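Local coordinates for protein L-rhamnose mutarotase (Formosa agariphila, PDB 6HHN) that catalyses the anomeric interconversion of alpha- and beta-L-rhamnose during breakdown of the algal polysaccharide ulvan, at residues Leu15-Lys20 / Ala65-Ser70. Numbering follows the deposited sequence.
Sequences LAFKMK and AFQKVS
A65 pairs with F17 through both backbone bonds of an antiparallel hydrogen-bonded pair: A65 N gives a nearly straight bond to F17 O (2.8 Å), and F17 N reaches A65 O at 3.0 Å. On the same face, A65 CB sits over the F17 ring, 3.5 Å from its centroid and 17° off the ring normal, a CH-pi contact displaced toward CE2 (3.4 Å). With F17 CG between the backbone N and the carbonyl carbon (chi1 49°), the ring is brought back over A65. M19 SD lies in the plane of the F17 ring at its edge, and M19 CE approaches A65 CB. F66, opposite A16 in the non-hydrogen-bonded pair, turns its side chain to the other face, where it stacks on F66 of the second subunit. L15 N bonds to Q67 O and Q67 N to L15 O, both at 2.9 Å; the Q67 amide, 85° to the F17 ring, meets F17 CE1 through CD at 4.1 Å. V69 CG2 then touches L15 CD1. With an alanine at F17, A65 CB would probably lose its aromatic cover and the Q67 amide its ring edge. Chemically, backbone bonds set the register of this dimeric alpha/beta-barrel sheet, whereas the F17 face, which also touches Y52, a probable substrate-binding residue, appears held mainly by van der Waals and CH-pi contacts.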
ATOM      1  N   LEU A  15       9.006  -0.034  -1.857  1.00 22.25           N
ATOM      2  CA  LEU A  15       8.648  -1.431  -1.715  1.00 21.81           C
ATOM      3  C   LEU A  15       7.268  -1.535  -1.088  1.00 20.96           C
ATOM      4  O   LEU A  15       6.928  -0.771  -0.184  1.00 22.33           O
ATOM      5  CB  LEU A  15       9.628  -2.157  -0.783  1.00 28.13           C
ATOM      6  CG  LEU A  15      11.033  -2.437  -1.280  1.00 39.94           C
ATOM      7  CD1 LEU A  15      11.687  -3.334  -0.235  1.00 38.53           C
ATOM      8  CD2 LEU A  15      11.033  -3.065  -2.652  1.00 43.76           C
ATOM      9  N   ALA A  16       6.483  -2.495  -1.551  1.00 18.24           N
ATOM     10  CA  ALA A  16       5.201  -2.775  -0.931  1.00 16.52           C
ATOM     11  C   ALA A  16       5.012  -4.278  -0.826  1.00 17.61           C
ATOM     12  O   ALA A  16       5.467  -5.043  -1.688  1.00 19.54           O
ATOM     13  CB  ALA A  16       4.045  -2.175  -1.746  1.00 19.67           C
ATOM     14  N   PHE A  17       4.282  -4.679   0.218  1.00 16.59           N
ATOM     15  CA  PHE A  17       4.040  -6.100   0.433  1.00 16.77           C
ATOM     16  C   PHE A  17       2.778  -6.297   1.247  1.00 15.86           C
ATOM     17  O   PHE A  17       2.323  -5.398   1.953  1.00 17.21           O
ATOM     18  CB  PHE A  17       5.241  -6.811   1.075  1.00 18.20           C
ATOM     19  CG  PHE A  17       5.833  -6.133   2.297  1.00 18.87           C
ATOM     20  CD1 PHE A  17       6.733  -5.089   2.161  1.00 21.15           C
ATOM     21  CD2 PHE A  17       5.489  -6.535   3.570  1.00 19.88           C
ATOM     22  CE1 PHE A  17       7.287  -4.470   3.278  1.00 23.36           C
ATOM     23  CE2 PHE A  17       6.052  -5.923   4.692  1.00 22.48           C
ATOM     24  CZ  PHE A  17       6.947  -4.893   4.533  1.00 23.19           C
ATOM     25  N   LYS A  18       2.220  -7.502   1.140  1.00 16.88           N
ATOM     26  CA  LYS A  18       0.969  -7.879   1.780  1.00 17.12           C
ATOM     27  C   LYS A  18       1.254  -8.930   2.839  1.00 19.82           C
ATOM     28  O   LYS A  18       1.976  -9.900   2.581  1.00 20.05           O
ATOM     29  CB  LYS A  18       0.033  -8.442   0.699  1.00 19.78           C
ATOM     30  CG  LYS A  18      -1.219  -9.105   1.190  1.00 24.21           C
ATOM     31  CD  LYS A  18      -2.056  -9.698   0.034  1.00 23.17           C
ATOM     32  CE  LYS A  18      -3.077 -10.660   0.586  1.00 26.72           C
ATOM     33  NZ  LYS A  18      -3.919 -11.269  -0.455  1.00 27.39           N
ATOM     34  N   MET A  19       0.678  -8.735   4.023  1.00 16.97           N
ATOM     35  CA  MET A  19       0.758  -9.684   5.126  1.00 16.48           C
ATOM     36  C   MET A  19      -0.649 -10.010   5.593  1.00 16.97           C
ATOM     37  O   MET A  19      -1.624  -9.401   5.143  1.00 18.11           O
ATOM     38  CB  MET A  19       1.596  -9.127   6.277  1.00 17.31           C
ATOM     39  CG  MET A  19       3.058  -8.932   5.898  1.00 17.36           C
ATOM     40  SD  MET A  19       4.050  -8.155   7.168  1.00 21.32           S
ATOM     41  CE  MET A  19       3.413  -6.484   7.088  1.00 25.67           C
ATOM     42  N   LYS A  20      -0.759 -10.973   6.506  1.00 20.11           N
ATOM     43  CA  LYS A  20      -2.048 -11.485   6.951  1.00 20.33           C
ATOM     44  C   LYS A  20      -2.076 -11.480   8.473  1.00 21.44           C
ATOM     45  O   LYS A  20      -1.189 -12.047   9.114  1.00 21.93           O
ATOM     46  CB  LYS A  20      -2.323 -12.902   6.424  1.00 24.53           C
ATOM     47  CG  LYS A  20      -2.455 -13.079   4.893  1.00 28.71           C
ATOM     48  CD  LYS A  20      -3.645 -12.325   4.309  1.00 30.15           C
ATOM     49  CE  LYS A  20      -4.973 -12.807   4.868  1.00 31.57           C
ATOM     50  NZ  LYS A  20      -6.132 -12.172   4.155  1.00 33.73           N
ATOM     51  N   ALA A  65       1.715  -3.043   3.403  1.00 15.92           N
ATOM     52  CA  ALA A  65       2.875  -2.296   3.864  1.00 16.06           C
ATOM     53  C   ALA A  65       3.515  -1.558   2.699  1.00 17.40           C
ATOM     54  O   ALA A  65       3.631  -2.098   1.589  1.00 17.59           O
ATOM     55  CB  ALA A  65       3.907  -3.254   4.470  1.00 16.87           C
ATOM     56  N   PHE A  66       3.946  -0.321   2.974  1.00 17.28           N
ATOM     57  CA  PHE A  66       4.696   0.512   2.050  1.00 17.39           C
ATOM     58  C   PHE A  66       5.916   1.039   2.791  1.00 16.97           C
ATOM     59  O   PHE A  66       5.801   1.467   3.934  1.00 18.75           O
ATOM     60  CB  PHE A  66       3.827   1.698   1.601  1.00 19.19           C
ATOM     61  CG  PHE A  66       4.575   2.737   0.818  1.00 21.82           C
ATOM     62  CD1 PHE A  66       5.222   3.792   1.460  1.00 24.74           C
ATOM     63  CD2 PHE A  66       4.658   2.648  -0.555  1.00 24.03           C
ATOM     64  CE1 PHE A  66       5.930   4.733   0.738  1.00 28.68           C
ATOM     65  CE2 PHE A  66       5.355   3.615  -1.284  1.00 27.02           C
ATOM     66  CZ  PHE A  66       5.993   4.648  -0.630  1.00 26.78           C
ATOM     67  N   GLN A  67       7.078   1.022   2.142  1.00 18.72           N
ATOM     68  CA  GLN A  67       8.253   1.647   2.736  1.00 20.97           C
ATOM     69  C   GLN A  67       9.189   2.115   1.636  1.00 20.25           C
ATOM     70  O   GLN A  67       9.109   1.677   0.483  1.00 22.10           O
ATOM     71  CB  GLN A  67       8.987   0.718   3.711  1.00 25.54           C
ATOM     72  CG  GLN A  67       9.491  -0.523   3.072  1.00 25.90           C
ATOM     73  CD  GLN A  67      10.097  -1.553   4.042  1.00 28.67           C
ATOM     74  OE1 GLN A  67       9.730  -1.669   5.224  1.00 29.33           O
ATOM     75  NE2 GLN A  67      11.005  -2.315   3.522  1.00 29.12           N
ATOM     76  N   LYS A  68      10.071   3.028   2.008  1.00 23.30           N
ATOM     77  CA  LYS A  68      11.179   3.437   1.165  1.00 25.66           C
ATOM     78  C   LYS A  68      12.456   2.833   1.720  1.00 29.15           C
ATOM     79  O   LYS A  68      12.641   2.769   2.937  1.00 28.31           O
ATOM     80  CB  LYS A  68      11.336   4.948   1.151  1.00 29.60           C
ATOM     81  CG  LYS A  68      10.197   5.676   0.501  1.00 30.95           C
ATOM     82  CD  LYS A  68      10.507   7.151   0.470  1.00 35.15           C
ATOM     83  CE  LYS A  68       9.303   7.939   0.038  1.00 38.00           C
ATOM     84  NZ  LYS A  68       9.578   9.414   0.014  1.00 36.80           N
ATOM     85  N   VAL A  69      13.338   2.410   0.824  1.00 29.03           N
ATOM     86  CA  VAL A  69      14.598   1.796   1.206  1.00 34.37           C
ATOM     87  C   VAL A  69      15.698   2.489   0.425  1.00 45.29           C
ATOM     88  O   VAL A  69      15.662   2.525  -0.811  1.00 45.83           O
ATOM     89  CB  VAL A  69      14.611   0.282   0.948  1.00 40.81           C
ATOM     90  CG1 VAL A  69      15.965  -0.298   1.335  1.00 49.56           C
ATOM     91  CG2 VAL A  69      13.488  -0.397   1.733  1.00 42.19           C
ATOM     92  N   SER A  70      16.664   3.050   1.148  1.00 52.82           N
ATOM     93  CA  SER A  70      17.810   3.718   0.531  1.00 61.86           C
ATOM     94  C   SER A  70      18.997   2.767   0.625  1.00 73.90           C
ATOM     95  O   SER A  70      19.809   2.825   1.549  1.00 78.26           O
ATOM     96  CB  SER A  70      18.082   5.047   1.221  1.00 83.56           C
ATOM     97  OG  SER A  70      16.970   5.914   1.084  1.00 85.80           O
TER